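Local coordinates for structure-specific endonuclease subunit SLX1 (PDB 4XLG), which is probably the catalytic subunit of the SLX1-SLX4 structure-specific endonuclease, which cuts branched DNA near its junctions during repair and recombination, at residues P33-R36 and L37-N41; S71-A74 and A75-Q79; L111-I114 and T115-K119; F133-K136 and V137-I140; L189-N192 and L193-T196. The protein carries 1 engineered substitution. All blocks are in the same frame, centred on the assembly; numbering follows the deposited sequence. Where two conformers were deposited one is given.

Contact 1: P33-R36 and L37-N41; sequences PVRR and LRQHN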
loop_
_atom_site.group_PDB
_atom_site.type_symbol
_atom_site.label_atom_id
_atom_site.label_comp_id
_atom_site.label_asym_id
_atom_site.label_seq_id
_atom_site.Cartn_x
_atom_site.Cartn_y
_atom_site.Cartn_z
ATOM N N PRO B 33 -12.324 -7.413 2.543
ATOM C CA PRO B 33 -11.937 -8.814 2.810
ATOM C C PRO B 33 -13.057 -9.601 3.486
ATOM O O PRO B 33 -13.037 -10.852 3.381
ATOM C CB PRO B 33 -10.699 -8.678 3.731
ATOM C CG PRO B 33 -10.979 -7.347 4.513
ATOM C CD PRO B 33 -11.623 -6.447 3.416
ATOM N N VAL B 34 -14.002 -8.930 4.171
ATOM C CA VAL B 34 -15.083 -9.661 4.813
ATOM C C VAL B 34 -16.036 -10.232 3.738
ATOM O O VAL B 34 -16.347 -11.441 3.708
ATOM C CB VAL B 34 -15.892 -8.738 5.806
ATOM C CG1 VAL B 34 -17.010 -9.599 6.428
ATOM C CG2 VAL B 34 -14.886 -8.195 6.889
ATOM N N ARG B 35 -16.483 -9.323 2.834
ATOM C CA ARG B 35 -17.356 -9.724 1.752
ATOM C C ARG B 35 -16.646 -10.796 0.871
ATOM O O ARG B 35 -17.251 -11.819 0.463
ATOM C CB ARG B 35 -17.700 -8.501 0.911
ATOM C CG ARG B 35 -18.664 -8.834 -0.222
ATOM C CD ARG B 35 -19.169 -7.500 -0.837
ATOM N NE ARG B 35 -20.206 -7.914 -1.769
ATOM C CZ ARG B 35 -19.927 -8.265 -3.019
ATOM N NH1 ARG B 35 -20.900 -8.685 -3.832
ATOM N NH2 ARG B 35 -18.667 -8.137 -3.450
ATOM N N ARG B 36 -15.361 -10.554 0.640
ATOM C CA ARG B 36 -14.593 -11.495 -0.226
ATOM C C ARG B 36 -14.502 -12.865 0.409
ATOM O O ARG B 36 -14.668 -13.893 -0.262
ATOM C CB ARG B 36 -13.200 -10.970 -0.479
ATOM C CG ARG B 36 -12.290 -11.938 -1.335
ATOM C CD ARG B 36 -12.908 -12.247 -2.704
ATOM N NE ARG B 36 -13.068 -11.010 -3.477
ATOM C CZ ARG B 36 -12.062 -10.375 -4.057
ATOM N NH1 ARG B 36 -12.307 -9.210 -4.672
ATOM N NH2 ARG B 36 -10.836 -10.902 -4.108
ATOM N N LEU B 37 -14.200 -12.906 1.706
ATOM C CA LEU B 37 -14.142 -14.210 2.353
ATOM C C LEU B 37 -15.507 -14.909 2.336
ATOM O O LEU B 37 -15.574 -16.119 2.115
ATOM C CB LEU B 37 -13.584 -14.026 3.788
ATOM C CG LEU B 37 -13.307 -15.306 4.577
ATOM C CD1 LEU B 37 -12.337 -16.244 3.809
ATOM C CD2 LEU B 37 -12.690 -14.820 5.936
ATOM N N ARG B 38 -16.627 -14.180 2.512
ATOM C CA ARG B 38 -17.931 -14.844 2.333
ATOM C C ARG B 38 -18.132 -15.424 0.937
ATOM O O ARG B 38 -18.778 -16.466 0.798
ATOM C CB ARG B 38 -19.168 -13.894 2.572
ATOM C CG ARG B 38 -19.351 -13.367 3.971
ATOM C CD ARG B 38 -20.843 -12.792 4.128
ATOM N NE ARG B 38 -21.123 -11.732 3.147
ATOM C CZ ARG B 38 -20.773 -10.465 3.363
ATOM N NH1 ARG B 38 -20.168 -10.151 4.511
ATOM N NH2 ARG B 38 -21.019 -9.532 2.461
ATOM N N GLN B 39 -17.674 -14.692 -0.079
ATOM C CA GLN B 39 -17.806 -15.169 -1.483
ATOM C C GLN B 39 -16.962 -16.450 -1.664
ATOM O O GLN B 39 -17.399 -17.414 -2.296
ATOM C CB GLN B 39 -17.348 -14.108 -2.457
ATOM C CG GLN B 39 -18.405 -12.955 -2.574
ATOM C CD GLN B 39 -17.873 -11.856 -3.473
ATOM O OE1 GLN B 39 -16.799 -11.301 -3.226
ATOM N NE2 GLN B 39 -18.562 -11.619 -4.572
ATOM N N HIS B 40 -15.764 -16.447 -1.113
ATOM C CA HIS B 40 -14.930 -17.673 -1.236
ATOM C C HIS B 40 -15.546 -18.855 -0.490
ATOM O O HIS B 40 -15.423 -20.031 -0.924
ATOM C CB HIS B 40 -13.485 -17.449 -0.695
ATOM C CG HIS B 40 -12.616 -16.636 -1.605
ATOM N ND1 HIS B 40 -12.374 -16.989 -2.921
ATOM C CD2 HIS B 40 -11.858 -15.544 -1.365
ATOM C CE1 HIS B 40 -11.548 -16.114 -3.462
ATOM N NE2 HIS B 40 -11.183 -15.255 -2.526
ATOM N N ASN B 41 -16.182 -18.598 0.651
ATOM C CA ASN B 41 -16.708 -19.672 1.480
ATOM C C ASN B 41 -18.113 -20.092 1.184
ATOM O O ASN B 41 -18.566 -21.152 1.560
ATOM C CB ASN B 41 -16.594 -19.274 2.951
ATOM C CG ASN B 41 -15.139 -19.401 3.421
ATOM O OD1 ASN B 41 -14.371 -20.140 2.783
ATOM N ND2 ASN B 41 -14.767 -18.695 4.486
HETATM O O HOH W 1 -15.543 -9.323 -4.111
#
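Arg36 and Gln39 are joined through a single water on helix 33-41. The water accepts from Arg36 NE at 3.1 Å, lying in the guanidinium plane at its edge, and donates to Gln39 OE1, 2.5 Å from the water oxygen. The direct gap between Arg36 NE and Gln39 OE1 is 3.8 Å, and the guanidinium and amide planes are turned 50° apart. One turn on, the aliphatic part of Arg36 rests against the imidazole, with Arg36 CD 3.5 Å from His40 NE2. The first torsion, with CG opposite the backbone N, brings CG to the ring; bends at chi2 and chi3 then carry CD along it and turn NE to the water. On the exposed flank, the amide of Gln39 passes over one face of the Arg35 guanidinium, with Gln39 NE2 3.7 Å from Arg35 NH2. Arg38 curls back along the helix and lays one guanidinium face over Arg35 CA, its NH2 3.6 Å from Arg35 CG. The two guanidinium planes are nearly perpendicular, at 78°. Backbone bonds from residue i+4 to i run through the helix, including His40 N to Arg36 O at 2.9 Å. A second shell fixes the polar ends: Arg36 NH2 donates to Ser29 O and also bonds Tyr14 OH, His40 NE2 bonds the same hydroxyl, and Gln39 NE2 reaches Leu44 O. Within the GIY-YIG domain, the apolar side of this helix, Pro33 and Leu37, lies on Met62 of strand 60-67, while Pro33 and Val34 meet the long helix 176-213 and His40 packs edge-to-face with Tyr26.

Contact 2: S71-A74 and A75-Q79; sequences SRIA and ALQFQ. Engineered in segment 75-79: Gln79 (natural residue Glu).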
loop_
_atom_site.group_PDB
_atom_site.type_symbol
_atom_site.label_atom_id
_atom_site.label_comp_id
_atom_site.label_asym_id
_atom_site.label_seq_id
_atom_site.Cartn_x
_atom_site.Cartn_y
_atom_site.Cartn_z
ATOM N N SER B 71 -3.000 1.934 -4.428
ATOM C CA SER B 71 -3.963 1.817 -5.537
ATOM C C SER B 71 -4.330 0.377 -5.681
ATOM O O SER B 71 -3.578 -0.505 -5.275
ATOM C CB SER B 71 -3.396 2.319 -6.889
ATOM O OG SER B 71 -2.186 1.602 -7.238
ATOM N N ARG B 72 -5.439 0.143 -6.356
ATOM C CA ARG B 72 -5.800 -1.241 -6.751
ATOM C C ARG B 72 -4.686 -1.792 -7.665
ATOM O O ARG B 72 -4.328 -2.948 -7.573
ATOM C CB ARG B 72 -7.149 -1.212 -7.516
ATOM C CG ARG B 72 -7.589 -2.554 -8.141
ATOM C CD ARG B 72 -8.845 -2.317 -9.017
ATOM N NE ARG B 72 -8.874 -3.343 -10.045
ATOM C CZ ARG B 72 -8.529 -3.160 -11.313
ATOM N NH1 ARG B 72 -8.211 -1.945 -11.770
ATOM N NH2 ARG B 72 -8.558 -4.203 -12.134
ATOM N N ILE B 73 -4.170 -0.938 -8.551
ATOM C CA ILE B 73 -3.118 -1.404 -9.464
ATOM C C ILE B 73 -1.941 -1.963 -8.657
ATOM O O ILE B 73 -1.389 -3.015 -8.977
ATOM C CB ILE B 73 -2.585 -0.259 -10.383
ATOM C CG1 ILE B 73 -3.700 0.252 -11.296
ATOM C CG2 ILE B 73 -1.378 -0.750 -11.212
ATOM C CD1 ILE B 73 -4.366 -0.867 -12.079
ATOM N N ALA B 74 -1.487 -1.193 -7.676
ATOM C CA ALA B 74 -0.348 -1.659 -6.841
ATOM C C ALA B 74 -0.640 -2.952 -6.110
ATOM O O ALA B 74 0.242 -3.812 -5.990
ATOM C CB ALA B 74 0.058 -0.568 -5.806
ATOM N N ALA B 75 -1.858 -3.098 -5.568
ATOM C CA ALA B 75 -2.229 -4.350 -4.881
ATOM C C ALA B 75 -2.160 -5.515 -5.863
ATOM O O ALA B 75 -1.733 -6.608 -5.535
ATOM C CB ALA B 75 -3.673 -4.243 -4.298
ATOM N N LEU B 76 -2.666 -5.294 -7.076
ATOM C CA LEU B 76 -2.640 -6.393 -8.073
ATOM C C LEU B 76 -1.204 -6.741 -8.467
ATOM O O LEU B 76 -0.859 -7.897 -8.715
ATOM C CB LEU B 76 -3.409 -5.973 -9.348
ATOM C CG LEU B 76 -4.929 -5.920 -9.135
ATOM C CD1 LEU B 76 -5.666 -5.203 -10.302
ATOM C CD2 LEU B 76 -5.455 -7.338 -8.906
ATOM N N GLN B 77 -0.362 -5.727 -8.591
ATOM C CA GLN B 77 1.058 -6.004 -8.846
ATOM C C GLN B 77 1.653 -6.901 -7.772
ATOM O O GLN B 77 2.392 -7.851 -8.100
ATOM C CB GLN B 77 1.879 -4.713 -8.938
ATOM C CG GLN B 77 1.518 -3.885 -10.146
ATOM C CD GLN B 77 2.188 -2.531 -10.091
ATOM O OE1 GLN B 77 1.951 -1.747 -9.179
ATOM N NE2 GLN B 77 3.070 -2.278 -11.040
ATOM N N PHE B 78 1.359 -6.585 -6.517
ATOM C CA PHE B 78 1.841 -7.417 -5.389
ATOM C C PHE B 78 1.244 -8.802 -5.462
ATOM O O PHE B 78 1.937 -9.815 -5.365
ATOM C CB PHE B 78 1.459 -6.746 -4.059
ATOM C CG PHE B 78 2.127 -7.341 -2.878
ATOM C CD1 PHE B 78 1.568 -8.438 -2.235
ATOM C CD2 PHE B 78 3.260 -6.758 -2.352
ATOM C CE1 PHE B 78 2.168 -8.968 -1.083
ATOM C CE2 PHE B 78 3.869 -7.282 -1.215
ATOM C CZ PHE B 78 3.321 -8.403 -0.578
ATOM N N GLN B 79 -0.064 -8.845 -5.668
ATOM C CA GLN B 79 -0.738 -10.158 -5.748
ATOM C C GLN B 79 -0.137 -11.046 -6.837
ATOM O O GLN B 79 0.141 -12.227 -6.622
ATOM C CB GLN B 79 -2.229 -9.953 -6.046
ATOM C CG GLN B 79 -2.999 -11.334 -6.114
ATOM C CD GLN B 79 -4.241 -11.188 -6.896
ATOM O OE1 GLN B 79 -4.961 -10.224 -6.730
ATOM N NE2 GLN B 79 -4.480 -12.106 -7.816
#
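Ala75 takes up the first main-chain bond across the segments, from its N to Ser71 O, in the opening turn of helix 72-84. Ser71 is the N-cap: its OG accepts from Ala74 N at 2.9 Å, with the N-H pointing almost straight at it (163°). Leu76 follows, reaching back one turn so that CD1 sits over one face of the Arg72 guanidinium, 3.6 Å from Arg72 NH2 and offset toward the rim. The arginine runs extended with CG opposite its own N (chi1 173°), bringing the flat group alongside the leucine. Gln77 reaches back extended along the helix, its CG opposite the carbonyl carbon (chi1 -67°), and this sets OE1 3.3 Å from Ala74 CA and 4.0 Å from Ile73 CG2. That oxygen is hydrogen-bonded to Tyr122 OH. Phe78 closes the turn with a bond from N to Ala74 O, and its ring leaves the contact to meet Phe69 and Phe123 edge-to-face. Gln79, an engineered replacement of Glu, bonds Ser29 through OE1 and Gln83 through NE2. Polar capping at the helix end is thus combined with apolar cover on its flank: a serine hydroxyl occupies an amide N-H that the first turn cannot pair internally, while leucine covers part of one face of an exposed arginine.

Contact 3: L111-I114 and T115-K119; sequences LAMI and TSLLK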
loop_
_atom_site.group_PDB
_atom_site.type_symbol
_atom_site.label_atom_id
_atom_site.label_comp_id
_atom_site.label_asym_id
_atom_site.label_seq_id
_atom_site.Cartn_x
_atom_site.Cartn_y
_atom_site.Cartn_z
ATOM N N LEU B 111 4.970 -17.515 2.772
ATOM C CA LEU B 111 5.277 -16.432 3.708
ATOM C C LEU B 111 6.638 -15.753 3.404
ATOM O O LEU B 111 6.788 -14.548 3.547
ATOM C CB LEU B 111 5.278 -16.966 5.150
ATOM C CG LEU B 111 3.945 -17.541 5.607
ATOM C CD1 LEU B 111 4.108 -18.185 7.063
ATOM C CD2 LEU B 111 2.903 -16.423 5.595
ATOM N N ALA B 112 7.635 -16.531 3.002
ATOM C CA ALA B 112 8.895 -15.938 2.556
ATOM C C ALA B 112 8.701 -14.973 1.383
ATOM O O ALA B 112 9.396 -13.965 1.294
ATOM C CB ALA B 112 9.895 -17.035 2.151
ATOM N N MET B 113 7.783 -15.307 0.476
ATOM C CA MET B 113 7.514 -14.423 -0.668
ATOM C C MET B 113 7.030 -13.062 -0.172
ATOM O O MET B 113 7.333 -12.024 -0.793
ATOM C CB MET B 113 6.476 -15.016 -1.629
ATOM C CG MET B 113 7.068 -16.019 -2.634
ATOM S SD MET B 113 8.312 -15.171 -3.668
ATOM C CE MET B 113 7.411 -13.773 -4.335
ATOM N N ILE B 114 6.280 -13.045 0.935
ATOM C CA ILE B 114 5.832 -11.742 1.455
ATOM C C ILE B 114 7.038 -10.884 1.806
ATOM O O ILE B 114 7.139 -9.721 1.434
ATOM C CB ILE B 114 4.959 -11.873 2.727
ATOM C CG1 ILE B 114 3.728 -12.720 2.410
ATOM C CG2 ILE B 114 4.547 -10.425 3.220
ATOM C CD1 ILE B 114 2.863 -13.112 3.662
ATOM N N THR B 115 7.943 -11.456 2.576
ATOM C CA THR B 115 9.103 -10.678 2.988
ATOM C C THR B 115 9.922 -10.221 1.783
ATOM O O THR B 115 10.327 -9.063 1.726
ATOM C CB THR B 115 10.003 -11.479 3.945
ATOM O OG1 THR B 115 9.171 -11.971 5.007
ATOM C CG2 THR B 115 11.113 -10.571 4.507
ATOM N N SER B 116 10.140 -11.119 0.821
ATOM C CA SER B 116 10.891 -10.747 -0.367
ATOM C C SER B 116 10.289 -9.558 -1.090
ATOM O O SER B 116 11.019 -8.673 -1.554
ATOM C CB SER B 116 11.004 -11.928 -1.314
ATOM O OG SER B 116 11.754 -12.933 -0.660
ATOM N N LEU B 117 8.977 -9.542 -1.208
ATOM C CA LEU B 117 8.316 -8.402 -1.872
ATOM C C LEU B 117 8.351 -7.111 -1.037
ATOM O O LEU B 117 8.542 -6.041 -1.577
ATOM C CB LEU B 117 6.860 -8.762 -2.204
ATOM C CG LEU B 117 6.748 -9.851 -3.300
ATOM C CD1 LEU B 117 5.277 -10.290 -3.426
ATOM C CD2 LEU B 117 7.305 -9.401 -4.642
ATOM N N LEU B 118 8.177 -7.219 0.277
ATOM C CA LEU B 118 8.245 -6.050 1.133
ATOM C C LEU B 118 9.667 -5.448 1.130
ATOM O O LEU B 118 9.830 -4.255 1.370
ATOM C CB LEU B 118 7.813 -6.391 2.559
ATOM C CG LEU B 118 6.387 -6.849 2.746
ATOM C CD1 LEU B 118 6.166 -7.318 4.194
ATOM C CD2 LEU B 118 5.381 -5.702 2.376
ATOM N N LYS B 119 10.673 -6.250 0.825
ATOM C CA LYS B 119 12.045 -5.709 0.731
ATOM C C LYS B 119 12.316 -5.080 -0.614
ATOM O O LYS B 119 13.339 -4.444 -0.815
ATOM C CB LYS B 119 13.097 -6.800 0.989
ATOM C CG LYS B 119 13.074 -7.305 2.418
#
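Ile114 and Leu118 form the closest apolar pair across this turn of helix 107-118, lying side by side and pointing the same way, with Ile114 CG2 3.6 Å from Leu118 CD1. The branch that touches is the one opposite the isoleucine N, since CG1 takes the position opposite the carbonyl carbon (chi1 -59°). Leu118 CG also lies 3.2 Å from Ile114 O. A looser apolar contact joins Met113 to Leu117 on another side of the helix. The methionine bends at chi2 and chi3, both near -60°, curling its methyl back along the helix until Met113 CE is 4.1 Å from Leu117 CG.

Main-chain bonds carry the polar part. Leu118 N donates to Ile114 O at 2.9 Å and Ser116 N to Ala112 O at 3.0 Å. The bond from Thr115 N to Leu111 O is weak, at 3.4 Å. Ser116 OG also approaches Ala112 O, 3.2 Å away, although its proton has another acceptor within reach. Thr115 OG1 finds its partner outside the turn, in Trp141 NE1, which donates to it and so satisfies a buried hydroxyl.

The helix packs on two others. Met113 and Ile114 lie on Trp82 of helix 72-84, and Leu117 on Phe78 and Ala81 of the same helix. Leu111 instead packs on Val137, Ile140 and Trp141 of helix 135-143, while Leu118 reaches Tyr159 in a loop.

Contact 4: F133-K136 and V137-I140; sequences FNQK and VEEI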
loop_
_atom_site.group_PDB
_atom_site.type_symbol
_atom_site.label_atom_id
_atom_site.label_comp_id
_atom_site.label_asym_id
_atom_site.label_seq_id
_atom_site.Cartn_x
_atom_site.Cartn_y
_atom_site.Cartn_z
ATOM N N PHE B 133 -3.892 -13.106 11.136
ATOM C CA PHE B 133 -5.088 -13.475 11.875
ATOM C C PHE B 133 -4.879 -14.770 12.615
ATOM O O PHE B 133 -5.744 -15.228 13.397
ATOM C CB PHE B 133 -6.254 -13.661 10.925
ATOM C CG PHE B 133 -6.595 -12.414 10.154
ATOM C CD1 PHE B 133 -7.286 -11.357 10.811
ATOM C CD2 PHE B 133 -6.229 -12.288 8.801
ATOM C CE1 PHE B 133 -7.630 -10.196 10.090
ATOM C CE2 PHE B 133 -6.576 -11.123 8.054
ATOM C CZ PHE B 133 -7.285 -10.074 8.705
ATOM N N ASN B 134 -3.742 -15.391 12.332
ATOM C CA ASN B 134 -3.417 -16.680 12.972
ATOM C C ASN B 134 -2.007 -16.592 13.518
ATOM O O ASN B 134 -1.068 -16.256 12.775
ATOM C CB ASN B 134 -3.540 -17.859 11.970
ATOM C CG ASN B 134 -3.305 -19.227 12.649
ATOM O OD1 ASN B 134 -2.183 -19.535 13.063
ATOM N ND2 ASN B 134 -4.383 -20.034 12.796
ATOM N N GLN B 135 -1.852 -16.841 14.810
ATOM C CA GLN B 135 -0.566 -16.681 15.485
ATOM C C GLN B 135 0.448 -17.767 15.097
ATOM O O GLN B 135 1.656 -17.513 15.095
ATOM C CB GLN B 135 -0.763 -16.683 17.011
ATOM C CG GLN B 135 0.538 -16.605 17.836
ATOM C CD GLN B 135 1.112 -17.971 18.193
ATOM O OE1 GLN B 135 0.375 -18.933 18.411
ATOM N NE2 GLN B 135 2.438 -18.058 18.250
ATOM N N LYS B 136 -0.029 -18.999 14.836
ATOM C CA LYS B 136 0.905 -20.030 14.394
ATOM C C LYS B 136 1.481 -19.676 13.021
ATOM O O LYS B 136 2.678 -19.952 12.759
ATOM C CB LYS B 136 0.259 -21.428 14.359
ATOM C CG LYS B 136 -0.055 -21.932 15.754
ATOM C CD LYS B 136 1.243 -22.279 16.513
ATOM C CE LYS B 136 0.971 -22.625 17.966
ATOM N NZ LYS B 136 2.242 -23.024 18.701
ATOM N N VAL B 137 0.671 -19.063 12.163
ATOM C CA VAL B 137 1.159 -18.621 10.858
ATOM C C VAL B 137 2.160 -17.470 11.059
ATOM O O VAL B 137 3.242 -17.429 10.425
ATOM C CB VAL B 137 -0.016 -18.181 9.939
ATOM C CG1 VAL B 137 0.516 -17.495 8.644
ATOM C CG2 VAL B 137 -0.899 -19.433 9.577
ATOM N N GLU B 138 1.807 -16.525 11.930
ATOM C CA GLU B 138 2.754 -15.434 12.265
ATOM C C GLU B 138 4.125 -15.979 12.775
ATOM O O GLU B 138 5.204 -15.440 12.435
ATOM C CB GLU B 138 2.125 -14.498 13.332
ATOM C CG GLU B 138 3.012 -13.308 13.697
ATOM C CD GLU B 138 3.684 -13.438 15.052
ATOM O OE1 GLU B 138 3.342 -14.354 15.836
ATOM O OE2 GLU B 138 4.580 -12.617 15.331
ATOM N N GLU B 139 4.087 -17.031 13.606
ATOM C CA GLU B 139 5.316 -17.582 14.151
ATOM C C GLU B 139 6.177 -18.202 13.048
ATOM O O GLU B 139 7.405 -18.069 13.067
ATOM C CB GLU B 139 5.014 -18.622 15.229
ATOM C CG GLU B 139 4.517 -18.032 16.536
ATOM C CD GLU B 139 4.295 -19.098 17.590
ATOM O OE1 GLU B 139 5.096 -20.059 17.655
ATOM O OE2 GLU B 139 3.318 -18.985 18.346
ATOM N N ILE B 140 5.536 -18.875 12.097
ATOM C CA ILE B 140 6.292 -19.456 10.981
ATOM C C ILE B 140 6.920 -18.331 10.154
ATOM O O ILE B 140 8.074 -18.414 9.747
ATOM C CB ILE B 140 5.406 -20.314 10.053
ATOM C CG1 ILE B 140 4.944 -21.598 10.764
ATOM C CG2 ILE B 140 6.168 -20.626 8.760
ATOM C CD1 ILE B 140 3.824 -22.329 10.019
#
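Residues 134-140 pass from an extended backbone at Asn134 into the first turns of helix 135-143, where Glu138 N bonds Asn134 O at 3.0 Å and Ile140 N bonds Lys136 O at 3.1 Å. Asn134 is the N-cap. Its OD1 accepts from Val137 N at 3.0 Å, the donor tilted 24° from the plane of the side-chain carbonyl, and more weakly from Lys136 N. With CG swung opposite the backbone N (chi1 -176°), the amide folds over the helix start, and its oxygen faces the first N-H groups. Val137 meets the cap from the side: CG2 lies 3.7 Å from Asn134 OD1 and 3.9 Å from Asn134 CB, and the two side chains cross at about a right angle. The other end of the amide is held as well, Asn134 ND2 donating to Glu61 OE2 and to Thr169 O. Farther along, Glu138 OE2 forms a salt bridge with Lys142 NZ. Gln135 and Glu139 each have two deposited conformers, and the relative placement of their ends is doubtful. In chemical terms, one asparagine satisfies N-H groups of the first turn and, through its own N-H bonds, ties the helix start to strand 60-67 and to the chain just beyond strand 160-168; the negative charge of Glu61 would probably strengthen that grip.

Contact 5: L189-N192 and L193-T196; sequences LVQN and LYST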
loop_
_atom_site.group_PDB
_atom_site.type_symbol
_atom_site.label_atom_id
_atom_site.label_comp_id
_atom_site.label_asym_id
_atom_site.label_seq_id
_atom_site.Cartn_x
_atom_site.Cartn_y
_atom_site.Cartn_z
ATOM N N LEU B 189 -12.433 -12.001 13.328
ATOM C CA LEU B 189 -11.124 -11.303 13.329
ATOM C C LEU B 189 -10.948 -10.411 12.089
ATOM O O LEU B 189 -10.378 -9.304 12.170
ATOM C CB LEU B 189 -9.949 -12.315 13.369
ATOM C CG LEU B 189 -9.969 -13.170 14.634
ATOM C CD1 LEU B 189 -8.789 -14.233 14.518
ATOM C CD2 LEU B 189 -9.769 -12.374 15.889
ATOM N N VAL B 190 -11.384 -10.924 10.935
ATOM C CA VAL B 190 -11.232 -10.193 9.669
ATOM C C VAL B 190 -12.175 -8.955 9.742
ATOM O O VAL B 190 -11.770 -7.827 9.372
ATOM C CB VAL B 190 -11.579 -11.064 8.437
ATOM C CG1 VAL B 190 -11.607 -10.207 7.114
ATOM C CG2 VAL B 190 -10.535 -12.220 8.263
ATOM N N GLN B 191 -13.391 -9.178 10.208
ATOM C CA GLN B 191 -14.353 -8.037 10.391
ATOM C C GLN B 191 -13.757 -6.989 11.297
ATOM O O GLN B 191 -13.812 -5.761 11.001
ATOM C CB GLN B 191 -15.689 -8.566 10.968
ATOM C CG GLN B 191 -16.749 -7.437 11.123
ATOM C CD GLN B 191 -17.296 -7.041 9.738
ATOM O OE1 GLN B 191 -16.961 -5.958 9.185
ATOM N NE2 GLN B 191 -18.185 -7.855 9.230
ATOM N N ASN B 192 -13.200 -7.425 12.427
ATOM C CA ASN B 192 -12.682 -6.442 13.379
ATOM C C ASN B 192 -11.598 -5.571 12.792
ATOM O O ASN B 192 -11.661 -4.322 12.933
ATOM C CB ASN B 192 -12.154 -7.139 14.640
ATOM C CG ASN B 192 -13.284 -7.693 15.494
ATOM O OD1 ASN B 192 -14.467 -7.377 15.263
ATOM N ND2 ASN B 192 -12.933 -8.565 16.459
ATOM N N LEU B 193 -10.629 -6.192 12.100
ATOM C CA LEU B 193 -9.534 -5.438 11.491
ATOM C C LEU B 193 -10.089 -4.460 10.435
ATOM O O LEU B 193 -9.730 -3.275 10.429
ATOM C CB LEU B 193 -8.500 -6.364 10.817
ATOM C CG LEU B 193 -7.404 -5.585 10.030
ATOM C CD1 LEU B 193 -6.462 -4.815 10.986
ATOM C CD2 LEU B 193 -6.612 -6.476 9.112
ATOM N N TYR B 194 -10.978 -4.955 9.572
ATOM C CA TYR B 194 -11.474 -4.136 8.462
ATOM C C TYR B 194 -12.312 -2.940 8.976
ATOM O O TYR B 194 -12.091 -1.782 8.582
ATOM C CB TYR B 194 -12.332 -4.994 7.555
ATOM C CG TYR B 194 -12.922 -4.317 6.353
ATOM C CD1 TYR B 194 -12.091 -3.643 5.432
ATOM C CD2 TYR B 194 -14.271 -4.452 6.055
ATOM C CE1 TYR B 194 -12.615 -3.071 4.284
ATOM C CE2 TYR B 194 -14.813 -3.875 4.889
ATOM C CZ TYR B 194 -13.955 -3.206 4.015
ATOM O OH TYR B 194 -14.476 -2.717 2.872
ATOM N N SER B 195 -13.264 -3.225 9.859
ATOM C CA SER B 195 -14.246 -2.174 10.233
ATOM C C SER B 195 -13.506 -1.147 11.074
ATOM O O SER B 195 -13.785 0.086 11.034
ATOM C CB SER B 195 -15.457 -2.771 10.993
ATOM O OG SER B 195 -16.249 -3.534 10.090
ATOM N N THR B 196 -12.547 -1.638 11.843
ATOM C CA THR B 196 -11.785 -0.699 12.674
ATOM C C THR B 196 -10.900 0.211 11.823
ATOM O O THR B 196 -10.768 1.404 12.116
ATOM C CB THR B 196 -10.916 -1.440 13.711
ATOM O OG1 THR B 196 -11.775 -2.056 14.714
ATOM C CG2 THR B 196 -10.029 -0.448 14.458
#
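Gln191 bends forward along the helix to Ser195, one turn later, and Ser195 OG donates to Gln191 OE1 at 2.7 Å. The donor stands tilted 21° from the plane of the amide carbonyl. Two torsions bring this about: CG leaves opposite the backbone N (chi1 -178°), and a turn at chi2 (74°) then carries the amide along the helix toward the serine. The same two residues are linked through the main chain by Ser195 N to Gln191 O, 2.8 Å, so side chain and backbone bonds run between one pair of residues. Gln191 OE1 also lies at the edge of the Tyr194 ring, near its plane, though at 4.4 Å from Tyr194 CD2 this is a distant neighbour. The next carbonyl, Asn192 O, accepts from Thr196 N at 3.0 Å. Thr196 OG1 comes to 2.9 Å from Asn192 O, but its proton has a second acceptor within reach. Further back, Leu193 N to Leu189 O and Tyr194 N to Val190 O complete the regular helical bonding. Ser195 and Thr196 are exposed on the long helix 176-213, whereas Gln191 also touches Val34 of helix 33-41. An apolar side faces the mixed sheet: Val190 and Leu193 lie on Met62 and Ile65, respectively, of strand 60-67, and Leu189, Val190 and Leu193 all meet Phe133. Against helix 33-41, Val190 and Tyr194 rest on Pro33; Phe10, in a loop, meets the Tyr194 ring edge-to-face.

The five contacts are short, mainly helical stretches of about two turns placed round one mixed sheet. Contact 3 is the most buried and leans most on apolar side chains; the others are partly buried, with polar groups on their outer sides. Contacts 1 and 5 pair helix 33-41 with helix 176-213. Contact 3 stands between contacts 2 and 4, touching Phe78 of the former and Val137 and Ile140 of the latter. Phe133 links contact 4 to contact 5. Contacts 2 and 4 are helix starts capped by serine and asparagine, whereas contact 1 uses a water bridge and contact 5 a serine-glutamine bond.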